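Local structure of transaminase (Bacillus megaterium, 5G0A) at residues W16-L21 against N29-V34; L140-E145 against E229-V234; N172-S177 against H410-N415; M191-N196 against K217-M222. The protein probably transfers amino groups between amines or amino acids and carbonyl compounds with S selectivity, using pyridoxal-5'-phosphate as its cofactor. All coordinates share one frame; numbering follows the deposited sequence.

Contact 1: W16-L21 against N29-V34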
loop_
_atom_site.group_PDB
_atom_site.type_symbol
_atom_site.label_atom_id
_atom_site.label_comp_id
_atom_site.label_asym_id
_atom_site.label_seq_id
_atom_site.Cartn_x
_atom_site.Cartn_y
_atom_site.Cartn_z
ATOM N N TRP B 16 -32.955 -24.657 5.965
ATOM C CA TRP B 16 -32.687 -23.365 5.311
ATOM C C TRP B 16 -31.369 -22.760 5.780
ATOM O O TRP B 16 -30.602 -22.189 4.969
ATOM C CB TRP B 16 -33.819 -22.359 5.588
ATOM C CG TRP B 16 -35.143 -22.636 4.909
ATOM C CD1 TRP B 16 -35.378 -23.439 3.820
ATOM C CD2 TRP B 16 -36.403 -22.066 5.264
ATOM N NE1 TRP B 16 -36.722 -23.409 3.492
ATOM C CE2 TRP B 16 -37.371 -22.579 4.363
ATOM C CE3 TRP B 16 -36.820 -21.190 6.273
ATOM C CZ2 TRP B 16 -38.728 -22.224 4.432
ATOM C CZ3 TRP B 16 -38.179 -20.840 6.344
ATOM C CH2 TRP B 16 -39.111 -21.362 5.421
ATOM N N ASP B 17 -31.135 -22.849 7.083
ATOM C CA ASP B 17 -29.913 -22.333 7.700
ATOM C C ASP B 17 -28.701 -23.068 7.116
ATOM O O ASP B 17 -27.719 -22.446 6.726
ATOM C CB ASP B 17 -30.014 -22.473 9.220
ATOM C CG ASP B 17 -28.800 -21.938 9.956
ATOM O OD1 ASP B 17 -27.788 -22.658 10.013
ATOM O OD2 ASP B 17 -28.866 -20.819 10.504
ATOM N N ARG B 18 -28.785 -24.403 7.018
ATOM C CA ARG B 18 -27.710 -25.169 6.373
ATOM C C ARG B 18 -27.478 -24.793 4.899
ATOM O O ARG B 18 -26.336 -24.639 4.475
ATOM C CB ARG B 18 -27.974 -26.689 6.482
ATOM C CG ARG B 18 -27.751 -27.289 7.860
ATOM C CD ARG B 18 -28.027 -28.803 7.834
ATOM N NE ARG B 18 -28.429 -29.312 9.147
ATOM C CZ ARG B 18 -29.675 -29.666 9.489
ATOM N NH1 ARG B 18 -30.675 -29.616 8.614
ATOM N NH2 ARG B 18 -29.909 -30.104 10.714
ATOM N N LYS B 19 -28.560 -24.654 4.125
ATOM C CA LYS B 19 -28.473 -24.532 2.681
ATOM C C LYS B 19 -28.196 -23.109 2.196
ATOM O O LYS B 19 -27.580 -22.930 1.152
ATOM C CB LYS B 19 -29.770 -25.046 2.027
ATOM C CG LYS B 19 -29.789 -25.026 0.502
ATOM C CD LYS B 19 -31.082 -25.634 -0.038
ATOM C CE LYS B 19 -31.085 -25.666 -1.565
ATOM N NZ LYS B 19 -32.414 -26.013 -2.143
ATOM N N TYR B 20 -28.651 -22.118 2.950
ATOM C CA TYR B 20 -28.755 -20.746 2.383
ATOM C C TYR B 20 -27.891 -19.692 3.059
ATOM O O TYR B 20 -27.778 -18.583 2.545
ATOM C CB TYR B 20 -30.201 -20.274 2.369
ATOM C CG TYR B 20 -31.107 -21.074 1.445
ATOM C CD1 TYR B 20 -30.676 -21.438 0.172
ATOM C CD2 TYR B 20 -32.396 -21.433 1.844
ATOM C CE1 TYR B 20 -31.502 -22.154 -0.687
ATOM C CE2 TYR B 20 -33.231 -22.165 0.993
ATOM C CZ TYR B 20 -32.769 -22.515 -0.265
ATOM O OH TYR B 20 -33.568 -23.230 -1.138
ATOM N N LEU B 21 -27.306 -20.042 4.193
ATOM C CA LEU B 21 -26.502 -19.101 4.974
ATOM C C LEU B 21 -25.025 -19.474 4.928
ATOM O O LEU B 21 -24.659 -20.645 5.072
ATOM C CB LEU B 21 -26.994 -19.002 6.421
ATOM C CG LEU B 21 -28.383 -18.329 6.542
ATOM C CD1 LEU B 21 -29.033 -18.659 7.876
ATOM C CD2 LEU B 21 -28.275 -16.819 6.359
ATOM N N ASN B 29 -19.589 -29.176 6.321
ATOM C CA ASN B 29 -19.669 -30.608 6.697
ATOM C C ASN B 29 -19.653 -30.899 8.190
ATOM O O ASN B 29 -20.260 -31.881 8.653
ATOM C CB ASN B 29 -18.562 -31.405 5.982
ATOM C CG ASN B 29 -18.861 -31.617 4.509
ATOM O OD1 ASN B 29 -19.985 -31.428 4.057
ATOM N ND2 ASN B 29 -17.857 -32.011 3.760
ATOM N N GLU B 30 -18.976 -30.054 8.956
ATOM C CA GLU B 30 -18.923 -30.244 10.397
ATOM C C GLU B 30 -20.025 -29.467 11.127
ATOM O O GLU B 30 -20.260 -29.673 12.317
ATOM C CB GLU B 30 -17.534 -29.883 10.932
ATOM C CG GLU B 30 -17.261 -28.380 11.034
ATOM C CD GLU B 30 -15.814 -28.062 11.346
ATOM O OE1 GLU B 30 -15.152 -28.844 12.068
ATOM O OE2 GLU B 30 -15.320 -27.031 10.852
ATOM N N TYR B 31 -20.693 -28.569 10.405
ATOM C CA TYR B 31 -21.678 -27.682 10.999
ATOM C C TYR B 31 -22.969 -28.367 11.422
ATOM O O TYR B 31 -23.570 -29.095 10.643
ATOM C CB TYR B 31 -22.051 -26.596 9.994
ATOM C CG TYR B 31 -23.108 -25.608 10.463
ATOM C CD1 TYR B 31 -22.846 -24.724 11.510
ATOM C CD2 TYR B 31 -24.335 -25.514 9.808
ATOM C CE1 TYR B 31 -23.782 -23.788 11.909
ATOM C CE2 TYR B 31 -25.284 -24.581 10.207
ATOM C CZ TYR B 31 -24.992 -23.716 11.257
ATOM O OH TYR B 31 -25.928 -22.778 11.653
ATOM N N GLN B 32 -23.402 -28.067 12.645
ATOM C CA GLN B 32 -24.744 -28.413 13.104
ATOM C C GLN B 32 -25.400 -27.138 13.631
ATOM O O GLN B 32 -24.859 -26.513 14.538
ATOM C CB GLN B 32 -24.683 -29.460 14.214
ATOM C CG GLN B 32 -24.055 -30.785 13.797
ATOM C CD GLN B 32 -23.648 -31.648 14.979
ATOM O OE1 GLN B 32 -24.026 -32.814 15.064
ATOM N NE2 GLN B 32 -22.868 -31.083 15.894
ATOM N N PRO B 33 -26.545 -26.747 13.052
ATOM C CA PRO B 33 -27.212 -25.511 13.516
ATOM C C PRO B 33 -27.722 -25.640 14.945
ATOM O O PRO B 33 -28.096 -26.739 15.383
ATOM C CB PRO B 33 -28.365 -25.298 12.522
ATOM C CG PRO B 33 -28.486 -26.568 11.733
ATOM C CD PRO B 33 -27.291 -27.441 11.984
ATOM N N VAL B 34 -27.698 -24.529 15.674
ATOM C CA VAL B 34 -28.147 -24.492 17.058
ATOM C C VAL B 34 -29.257 -23.443 17.123
ATOM O O VAL B 34 -28.982 -22.252 17.309
ATOM C CB VAL B 34 -26.987 -24.178 18.048
ATOM C CG1 VAL B 34 -27.493 -24.053 19.477
ATOM C CG2 VAL B 34 -25.902 -25.258 17.984
HETATM O O HOH W 1 -26.798 -19.719 11.919
#
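Asp17, near the end of helix 10-20, and Tyr31, in the loop that returns past it, meet through a very short hydrogen bond in which Tyr31 OH donates to Asp17 OD1 (2.5 Å). This is the compact half of the contact. The carboxylate comes in at the edge of the phenol ring with the two planes only 18° apart, which also brings OD1 of Asp17 to 3.2 Å from CE2 of Tyr31. Asp17 reaches the ring by setting CG opposite its own backbone N (chi1 -179°). A water lies 2.7 Å from Asp17 OD2 and 3.2 Å from Tyr31 OH, giving the buried carboxylate a second polar neighbour. Pro33 packs beside the carboxylate, its CB 3.7 Å from Asp17 OD1, and a rigid proline suits a loop that must hold its course beside a helix.

Arg18 forms the looser, more solvent-exposed side. Its aliphatic part runs extended past Pro33, crossing the ring at about a right angle, and NE of Arg18 rests 3.6 Å from CD of Pro33, while CG of Pro33 lies over one face of the guanidinium. These are van der Waals contacts alone; the arginine, partly exposed, uses its aliphatic length and one guanidinium face for packing.

Arg23 makes a cation-pi contact with the Tyr31 ring and binds the Asp17 carbonyl, while Asp17 packs on Ala90 of the second subunit. This N-terminal helix and its returning loop lie against the second subunit, consistent with the N-terminal segment sharing in the dimer interface in class III aminotransferases.

Contact 2: L140-E145 against E229-V234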
loop_
_atom_site.group_PDB
_atom_site.type_symbol
_atom_site.label_atom_id
_atom_site.label_comp_id
_atom_site.label_asym_id
_atom_site.label_seq_id
_atom_site.Cartn_x
_atom_site.Cartn_y
_atom_site.Cartn_z
ATOM N N LEU B 140 -0.034 7.263 9.994
ATOM C CA LEU B 140 0.237 6.024 10.690
ATOM C C LEU B 140 -0.572 5.868 11.974
ATOM O O LEU B 140 -0.752 6.816 12.739
ATOM C CB LEU B 140 1.728 5.888 10.997
ATOM C CG LEU B 140 2.673 5.757 9.795
ATOM C CD1 LEU B 140 4.089 5.548 10.302
ATOM C CD2 LEU B 140 2.267 4.577 8.912
ATOM N N VAL B 141 -1.076 4.659 12.191
ATOM C CA VAL B 141 -1.709 4.352 13.471
ATOM C C VAL B 141 -0.969 3.150 14.068
ATOM O O VAL B 141 -0.618 2.181 13.357
ATOM C CB VAL B 141 -3.229 4.043 13.318
ATOM C CG1 VAL B 141 -3.798 3.531 14.647
ATOM C CG2 VAL B 141 -3.998 5.289 12.827
ATOM N N VAL B 142 -0.725 3.218 15.369
ATOM C CA VAL B 142 -0.028 2.165 16.103
ATOM C C VAL B 142 -1.057 1.344 16.863
ATOM O O VAL B 142 -1.857 1.896 17.645
ATOM C CB VAL B 142 0.971 2.782 17.111
ATOM C CG1 VAL B 142 1.663 1.684 17.911
ATOM C CG2 VAL B 142 1.976 3.652 16.379
ATOM N N THR B 143 -1.017 0.035 16.617
ATOM C CA THR B 143 -1.820 -0.932 17.358
ATOM C C THR B 143 -0.887 -1.890 18.124
ATOM O O THR B 143 0.340 -1.672 18.167
ATOM C CB THR B 143 -2.722 -1.700 16.383
ATOM O OG1 THR B 143 -3.727 -2.408 17.122
ATOM C CG2 THR B 143 -1.877 -2.675 15.506
ATOM N N ARG B 144 -1.445 -2.916 18.766
ATOM C CA ARG B 144 -0.620 -3.898 19.486
ATOM C C ARG B 144 -0.888 -5.312 19.001
ATOM O O ARG B 144 -2.008 -5.641 18.619
ATOM C CB ARG B 144 -0.846 -3.846 21.016
ATOM C CG ARG B 144 -0.456 -2.518 21.682
ATOM C CD ARG B 144 -1.609 -1.504 21.707
ATOM N NE ARG B 144 -2.856 -2.139 22.168
ATOM C CZ ARG B 144 -3.134 -2.440 23.437
ATOM N NH1 ARG B 144 -2.265 -2.146 24.414
ATOM N NH2 ARG B 144 -4.281 -3.052 23.738
ATOM N N GLU B 145 0.137 -6.156 19.076
ATOM C CA GLU B 145 -0.023 -7.599 18.906
ATOM C C GLU B 145 -1.220 -8.087 19.736
ATOM O O GLU B 145 -1.359 -7.699 20.893
ATOM C CB GLU B 145 1.252 -8.354 19.341
ATOM C CG GLU B 145 1.198 -9.820 18.910
ATOM C CD GLU B 145 2.265 -10.728 19.509
ATOM O OE1 GLU B 145 2.867 -10.388 20.549
ATOM O OE2 GLU B 145 2.493 -11.808 18.920
ATOM N N GLU B 229 5.981 12.776 13.731
ATOM C CA GLU B 229 5.250 13.677 12.856
ATOM C C GLU B 229 4.380 12.959 11.800
ATOM O O GLU B 229 3.593 13.592 11.113
ATOM C CB GLU B 229 6.186 14.726 12.201
ATOM C CG GLU B 229 7.069 14.247 11.033
ATOM C CD GLU B 229 8.193 13.297 11.400
ATOM O OE1 GLU B 229 8.503 13.070 12.587
ATOM O OE2 GLU B 229 8.800 12.749 10.455
ATOM N N GLN B 230 4.529 11.649 11.642
ATOM C CA GLN B 230 3.580 10.978 10.752
ATOM C C GLN B 230 2.718 9.935 11.453
ATOM O O GLN B 230 2.036 9.160 10.791
ATOM C CB GLN B 230 4.247 10.414 9.501
ATOM C CG GLN B 230 5.108 9.193 9.725
ATOM C CD GLN B 230 5.440 8.511 8.400
ATOM O OE1 GLN B 230 4.842 8.823 7.358
ATOM N NE2 GLN B 230 6.374 7.579 8.436
ATOM N N VAL B 231 2.760 9.928 12.785
ATOM C CA VAL B 231 1.948 9.001 13.582
ATOM C C VAL B 231 0.730 9.765 14.144
ATOM O O VAL B 231 0.867 10.626 14.996
ATOM C CB VAL B 231 2.742 8.299 14.718
ATOM C CG1 VAL B 231 1.823 7.401 15.554
ATOM C CG2 VAL B 231 3.886 7.453 14.144
ATOM N N ALA B 232 -0.456 9.435 13.650
ATOM C CA ALA B 232 -1.709 10.034 14.147
ATOM C C ALA B 232 -2.072 9.651 15.576
ATOM O O ALA B 232 -2.512 10.503 16.336
ATOM C CB ALA B 232 -2.888 9.673 13.218
ATOM N N ALA B 233 -1.953 8.362 15.898
ATOM C CA ALA B 233 -2.588 7.780 17.077
ATOM C C ALA B 233 -2.005 6.424 17.431
ATOM O O ALA B 233 -1.460 5.705 16.577
ATOM C CB ALA B 233 -4.109 7.657 16.853
ATOM N N VAL B 234 -2.139 6.082 18.708
ATOM C CA VAL B 234 -1.995 4.726 19.182
ATOM C C VAL B 234 -3.411 4.298 19.557
ATOM O O VAL B 234 -4.121 5.038 20.246
ATOM C CB VAL B 234 -1.109 4.671 20.452
ATOM C CG1 VAL B 234 -1.033 3.237 20.958
ATOM C CG2 VAL B 234 0.307 5.167 20.131
#
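The carbonyl oxygen of Leu140 is gripped by two groups of the neighbouring strand: Ala232 N donates a hydrogen bond to it (2.8 Å), and Val231 CA offers a weaker CA-H contact. The N-H of Ala232 comes in the carbonyl plane but is bent, with 138° at the hydrogen. On its other flank Leu140 donates from N to Gln230 O. One step on, Ala233 O takes Val142 N at 2.9 Å in a nearly straight bond (170°), besides the CA-H of Val141.

Between these bonds Ala232 has helical backbone angles and adds an extra residue to its strand, a beta bulge that shifts the register from Leu140-Val231 to Val141-Ala233 and leaves Ala233 N, though buried, without a partner. Small alanines suit this bend, where Ala132 and Thr136 of helix 121-136 press close.

On the other face, branched side chains fill the surface beneath helix 214-226. Val142 turns CG2 away from its carbonyl carbon, to within 3.8 Å of Val231 CG1, and its CB meets Val234 CG2 at 3.9 Å. Leu140 CD1 lies against the Gln230 amide, whose NE2 is held by Tyr226 O and whose OE1 binds Ser184 of the third subunit.

Parallel strands with helices on both faces, here 140-144 beside 231-236, belong to the parallel part of the mixed seven-stranded sheet, the large-domain fold of fold type I pyridoxal-phosphate enzymes.

Contact 3: N172-S177 against H410-N415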
loop_
_atom_site.group_PDB
_atom_site.type_symbol
_atom_site.label_atom_id
_atom_site.label_comp_id
_atom_site.label_asym_id
_atom_site.label_seq_id
_atom_site.Cartn_x
_atom_site.Cartn_y
_atom_site.Cartn_z
ATOM N N ASN B 172 -9.283 -28.993 10.731
ATOM C CA ASN B 172 -8.397 -29.861 11.533
ATOM C C ASN B 172 -7.045 -30.113 10.867
ATOM O O ASN B 172 -6.473 -31.202 10.953
ATOM C CB ASN B 172 -9.102 -31.178 11.894
ATOM C CG ASN B 172 -10.468 -30.951 12.516
ATOM O OD1 ASN B 172 -10.622 -30.116 13.412
ATOM N ND2 ASN B 172 -11.470 -31.691 12.040
ATOM N N SER B 173 -6.558 -29.087 10.182
ATOM C CA SER B 173 -5.245 -29.096 9.562
ATOM C C SER B 173 -4.727 -27.666 9.569
ATOM O O SER B 173 -5.442 -26.746 9.182
ATOM C CB SER B 173 -5.333 -29.632 8.131
ATOM O OG SER B 173 -4.177 -29.291 7.382
ATOM N N GLU B 174 -3.497 -27.480 10.036
ATOM C CA GLU B 174 -2.869 -26.160 10.026
ATOM C C GLU B 174 -1.786 -26.097 8.951
ATOM O O GLU B 174 -0.621 -25.796 9.233
ATOM C CB GLU B 174 -2.325 -25.794 11.411
ATOM C CG GLU B 174 -3.408 -25.427 12.419
ATOM C CD GLU B 174 -2.867 -24.664 13.614
ATOM O OE1 GLU B 174 -2.111 -25.262 14.408
ATOM O OE2 GLU B 174 -3.206 -23.469 13.768
ATOM N N SER B 175 -2.189 -26.393 7.717
ATOM C CA SER B 175 -1.280 -26.406 6.572
ATOM C C SER B 175 -1.902 -25.741 5.344
ATOM O O SER B 175 -1.188 -25.230 4.476
ATOM C CB SER B 175 -0.856 -27.839 6.243
ATOM O OG SER B 175 -0.145 -28.418 7.324
ATOM N N PHE B 176 -3.229 -25.758 5.271
ATOM C CA PHE B 176 -3.942 -25.067 4.204
ATOM C C PHE B 176 -4.771 -23.920 4.761
ATOM O O PHE B 176 -5.709 -24.125 5.538
ATOM C CB PHE B 176 -4.809 -26.026 3.387
ATOM C CG PHE B 176 -5.252 -25.458 2.066
ATOM C CD1 PHE B 176 -4.344 -25.307 1.018
ATOM C CD2 PHE B 176 -6.573 -25.074 1.866
ATOM C CE1 PHE B 176 -4.747 -24.781 -0.199
ATOM C CE2 PHE B 176 -6.983 -24.555 0.647
ATOM C CZ PHE B 176 -6.070 -24.407 -0.386
ATOM N N SER B 177 -4.393 -22.711 4.360
ATOM C CA SER B 177 -5.023 -21.493 4.822
ATOM C C SER B 177 -4.813 -20.387 3.792
ATOM O O SER B 177 -4.034 -20.536 2.845
ATOM C CB SER B 177 -4.437 -21.067 6.173
ATOM O OG SER B 177 -3.041 -20.897 6.084
ATOM N N HIS B 410 -7.745 -21.154 13.795
ATOM C CA HIS B 410 -8.871 -22.071 13.917
ATOM C C HIS B 410 -8.717 -23.340 13.061
ATOM O O HIS B 410 -9.621 -24.171 13.005
ATOM C CB HIS B 410 -10.199 -21.358 13.628
ATOM C CG HIS B 410 -10.588 -20.365 14.680
ATOM N ND1 HIS B 410 -10.293 -19.022 14.580
ATOM C CD2 HIS B 410 -11.281 -20.513 15.833
ATOM C CE1 HIS B 410 -10.763 -18.388 15.643
ATOM N NE2 HIS B 410 -11.368 -19.272 16.420
ATOM N N GLY B 411 -7.565 -23.478 12.407
ATOM C CA GLY B 411 -7.204 -24.704 11.691
ATOM C C GLY B 411 -6.999 -25.864 12.653
ATOM O O GLY B 411 -7.084 -27.018 12.257
ATOM N N MET B 412 -6.736 -25.545 13.918
ATOM C CA MET B 412 -6.535 -26.545 14.966
ATOM C C MET B 412 -7.778 -27.399 15.177
ATOM O O MET B 412 -8.904 -26.936 14.996
ATOM C CB MET B 412 -6.204 -25.869 16.297
ATOM C CG MET B 412 -4.752 -25.494 16.501
ATOM S SD MET B 412 -4.436 -25.161 18.246
ATOM C CE MET B 412 -4.364 -26.825 18.915
ATOM N N ASN B 413 -7.551 -28.643 15.582
ATOM C CA ASN B 413 -8.607 -29.525 16.035
ATOM C C ASN B 413 -9.067 -29.068 17.419
ATOM O O ASN B 413 -8.246 -28.941 18.331
ATOM C CB ASN B 413 -8.097 -30.976 16.073
ATOM C CG ASN B 413 -9.218 -31.999 16.043
ATOM O OD1 ASN B 413 -10.283 -31.802 16.630
ATOM N ND2 ASN B 413 -8.975 -33.115 15.365
ATOM N N PRO B 414 -10.377 -28.793 17.577
ATOM C CA PRO B 414 -10.879 -28.350 18.883
ATOM C C PRO B 414 -10.772 -29.413 19.989
ATOM O O PRO B 414 -10.872 -29.076 21.171
ATOM C CB PRO B 414 -12.342 -27.974 18.611
ATOM C CG PRO B 414 -12.687 -28.569 17.284
ATOM C CD PRO B 414 -11.408 -28.739 16.524
ATOM N N ASN B 415 -10.540 -30.673 19.628
ATOM C CA ASN B 415 -10.287 -31.689 20.661
ATOM C C ASN B 415 -8.888 -31.578 21.300
ATOM O O ASN B 415 -8.551 -32.331 22.217
ATOM C CB ASN B 415 -10.616 -33.113 20.170
ATOM C CG ASN B 415 -9.640 -33.640 19.129
ATOM O OD1 ASN B 415 -8.528 -33.143 18.977
ATOM N ND2 ASN B 415 -10.060 -34.678 18.413
#
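Asn172 and Asn413 lay their side-chain amides one over the other, the planes 21° apart, with Asn172 OD1 3.5 Å from Asn413 CG. The same oxygen also touches Pro414 CD (3.5 Å), in the proline ring that follows Asn413. Next to this pair the backbones touch: CA of Asn172 is 3.2 Å from Gly411 O, and Ser173 N is 3.0 Å from that oxygen. Glycine fits here because, lacking a side chain, it leaves room for the Ser173 carbonyl as well as for Glu174, whose CG lies 3.6 Å from Gly411 C. Beyond the glycine, the Glu174 carboxylate rests on the methionine side chain, its OE1 3.4 Å from Met412 CG. Glu174 gets there with CG turned away from its carbonyl carbon (chi1 -74°) and an extended chain, while the thioether of Met412 bends off toward Val402 and Ile417.

Several features hold these groups in place. Asn172 has left-handed helical backbone angles, which asparagine tolerates better than most residues. Asn413 OD1 accepts from Asn415 N at 3.2 Å in an Asx turn, the donor standing above the carbonyl plane, and this fixes the stacked amide. Thr409 OG1 bonds both Glu174 OE2 and Gly411 N, so one hydroxyl serves both segments. Arg324 of the second subunit binds Asn172 OD1 together with the carbonyls of His410 and Met412, so the contact also belongs to the subunit interface.

In the fold, the loop between strands 168-169 and 177-178 here meets the loop that leads from strand 387-392 into helix 418-427.

Contact 4: M191-N196 against K217-M222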
loop_
_atom_site.group_PDB
_atom_site.type_symbol
_atom_site.label_atom_id
_atom_site.label_comp_id
_atom_site.label_asym_id
_atom_site.label_seq_id
_atom_site.Cartn_x
_atom_site.Cartn_y
_atom_site.Cartn_z
ATOM N N MET B 191 2.602 -2.385 14.205
ATOM C CA MET B 191 2.246 -3.280 15.312
ATOM C C MET B 191 3.269 -3.198 16.446
ATOM O O MET B 191 4.403 -3.664 16.303
ATOM C CB MET B 191 2.088 -4.746 14.846
ATOM C CG MET B 191 1.782 -5.688 16.004
ATOM S SD MET B 191 1.598 -7.406 15.509
ATOM C CE MET B 191 3.311 -7.950 15.533
ATOM N N ALA B 192 2.845 -2.629 17.572
ATOM C CA ALA B 192 3.676 -2.530 18.790
ATOM C C ALA B 192 3.490 -3.741 19.664
ATOM O O ALA B 192 2.573 -4.545 19.441
ATOM C CB ALA B 192 3.317 -1.257 19.562
ATOM N N PRO B 193 4.365 -3.901 20.675
ATOM C CA PRO B 193 4.220 -5.104 21.510
ATOM C C PRO B 193 2.934 -5.113 22.336
ATOM O O PRO B 193 2.406 -4.065 22.698
ATOM C CB PRO B 193 5.449 -5.076 22.434
ATOM C CG PRO B 193 6.165 -3.790 22.171
ATOM C CD PRO B 193 5.622 -3.164 20.926
ATOM N N SER B 194 2.423 -6.298 22.611
ATOM C CA SER B 194 1.318 -6.404 23.543
ATOM C C SER B 194 1.809 -5.972 24.942
ATOM O O SER B 194 3.011 -6.078 25.245
ATOM C CB SER B 194 0.793 -7.838 23.562
ATOM O OG SER B 194 1.747 -8.716 24.099
ATOM N N PRO B 195 0.891 -5.497 25.797
ATOM C CA PRO B 195 1.282 -5.133 27.161
ATOM C C PRO B 195 1.908 -6.271 27.968
ATOM O O PRO B 195 2.630 -6.007 28.927
ATOM C CB PRO B 195 -0.052 -4.740 27.809
ATOM C CG PRO B 195 -0.895 -4.294 26.679
ATOM C CD PRO B 195 -0.540 -5.216 25.545
ATOM N N ASN B 196 1.623 -7.516 27.595
ATOM C CA ASN B 196 2.069 -8.688 28.353
ATOM C C ASN B 196 3.292 -9.387 27.760
ATOM O O ASN B 196 3.640 -10.493 28.178
ATOM C CB ASN B 196 0.928 -9.706 28.482
ATOM C CG ASN B 196 -0.045 -9.370 29.605
ATOM O OD1 ASN B 196 0.163 -8.430 30.379
ATOM N ND2 ASN B 196 -1.112 -10.154 29.705
ATOM N N LYS B 217 8.432 1.265 26.129
ATOM C CA LYS B 217 9.713 1.731 25.582
ATOM C C LYS B 217 9.844 1.436 24.094
ATOM O O LYS B 217 10.207 2.307 23.299
ATOM C CB LYS B 217 10.909 1.113 26.342
ATOM C CG LYS B 217 12.257 1.481 25.731
ATOM C CD LYS B 217 13.354 0.478 26.054
ATOM C CE LYS B 217 14.648 0.848 25.344
ATOM N NZ LYS B 217 15.389 1.939 26.042
ATOM N N TYR B 218 9.558 0.202 23.708
ATOM C CA TYR B 218 9.732 -0.167 22.330
ATOM C C TYR B 218 8.658 0.462 21.439
ATOM O O TYR B 218 8.934 0.812 20.291
ATOM C CB TYR B 218 9.818 -1.685 22.140
ATOM C CG TYR B 218 10.141 -2.037 20.715
ATOM C CD1 TYR B 218 11.309 -1.547 20.103
ATOM C CD2 TYR B 218 9.279 -2.817 19.950
ATOM C CE1 TYR B 218 11.609 -1.843 18.791
ATOM C CE2 TYR B 218 9.576 -3.120 18.630
ATOM C CZ TYR B 218 10.741 -2.633 18.056
ATOM O OH TYR B 218 11.050 -2.920 16.747
ATOM N N THR B 219 7.448 0.630 21.980
ATOM C CA THR B 219 6.403 1.371 21.251
ATOM C C THR B 219 6.891 2.790 20.927
ATOM O O THR B 219 6.764 3.276 19.803
ATOM C CB THR B 219 5.078 1.440 22.059
ATOM O OG1 THR B 219 4.659 0.119 22.416
ATOM C CG2 THR B 219 3.961 2.113 21.250
ATOM N N ARG B 220 7.478 3.451 21.915
ATOM C CA ARG B 220 7.972 4.817 21.720
ATOM C C ARG B 220 9.092 4.828 20.669
ATOM O O ARG B 220 9.116 5.696 19.814
ATOM C CB ARG B 220 8.496 5.369 23.044
ATOM C CG ARG B 220 9.088 6.770 22.945
ATOM C CD ARG B 220 9.718 7.222 24.259
ATOM N NE ARG B 220 10.543 6.197 24.902
ATOM C CZ ARG B 220 11.832 5.961 24.642
ATOM N NH1 ARG B 220 12.490 6.660 23.722
ATOM N NH2 ARG B 220 12.466 5.001 25.304
ATOM N N ARG B 221 10.000 3.858 20.756
ATOM C CA ARG B 221 11.103 3.723 19.787
ATOM C C ARG B 221 10.596 3.583 18.357
ATOM O O ARG B 221 11.158 4.171 17.432
ATOM C CB ARG B 221 11.995 2.524 20.149
ATOM C CG ARG B 221 12.929 2.745 21.324
ATOM C CD ARG B 221 14.316 3.176 20.848
ATOM N NE ARG B 221 15.052 2.093 20.190
ATOM C CZ ARG B 221 16.158 1.502 20.655
ATOM N NH1 ARG B 221 16.703 1.861 21.814
ATOM N NH2 ARG B 221 16.731 0.542 19.942
ATOM N N MET B 222 9.535 2.785 18.180
ATOM C CA MET B 222 8.946 2.589 16.866
ATOM C C MET B 222 8.370 3.893 16.346
ATOM O O MET B 222 8.544 4.238 15.190
ATOM C CB MET B 222 7.836 1.527 16.915
ATOM C CG MET B 222 8.322 0.095 17.069
ATOM S SD MET B 222 6.898 -0.984 17.393
ATOM C CE MET B 222 5.867 -0.461 16.052
HETATM O O HOH W 2 2.439 -1.272 23.391
#
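Pro193 and Ala192, at the end of strand 189-192, lie against helix 214-226 through Met222, Thr219 and Tyr218. Pro193 sets the edge of its ring, CD and CG, at the rim of the Tyr218 ring near the phenol plane, CD of Pro193 standing 3.8 Å from CD2 of Tyr218. The two side chains cross at about a right angle, and the flat, rigid proline fits where the chain leaves the sheet and must stay close to a helix. Tyr218 brings its ring there by placing CG opposite its backbone N (chi1 -174°), and Met222 CG, one turn on, lies over one face toward its rim.

Met222 slides its flexible thioether beneath the strand end, SD 3.8 Å from Ala192 CA. A turn about the CG-SD bond (chi3 51°) carries CE over the Met191 carbonyl, 3.5 Å from its O.

Ala192 is small enough for the helix to come in close: its CB touches Thr219 OG1 at 3.4 Å, and the methyl CG2 of Thr219 lies beside the same carbon. That hydroxyl bonds Ser215 O one turn back on the helix and also accepts from a water, 2.8 Å from Thr219 OG1, which donates as well to Pro193 O at 2.9 Å. Threonine suits the place because its methyl packs on Ala192 while its hydroxyl binds the helix carbonyl and the water.

Outside this patch Tyr218 meets Tyr218 of the third subunit edge to face. Within the chain, helix 214-226 packs on the sheet edge of strands 140-144 and 189-192, Thr219 touching Val142, and also meets helix 251-262 through Met258.

Read from the N terminus, contact 1 closes first, a short loop in which helix 10-20 is met by the chain leading to strand 38-40. Contact 2 opens at 140-145, contact 3 at 172-177, and contact 2 shuts at 229-234 before contact 3 shuts at 410-415, so the two cross. Contact 3 joins two surface loops. Contact 4, spanning 191-222, falls within both and sets helix 214-226 against the end of strand 189-192. Contacts 2 and 4 touch: Thr143 O is 2.7 Å from Ala192 N, a probable hydrogen bond, one of those that pair strand 189-192 with 140-144. Contacts 1 and 3 reach the second subunit, and contacts 2 and 4 the third.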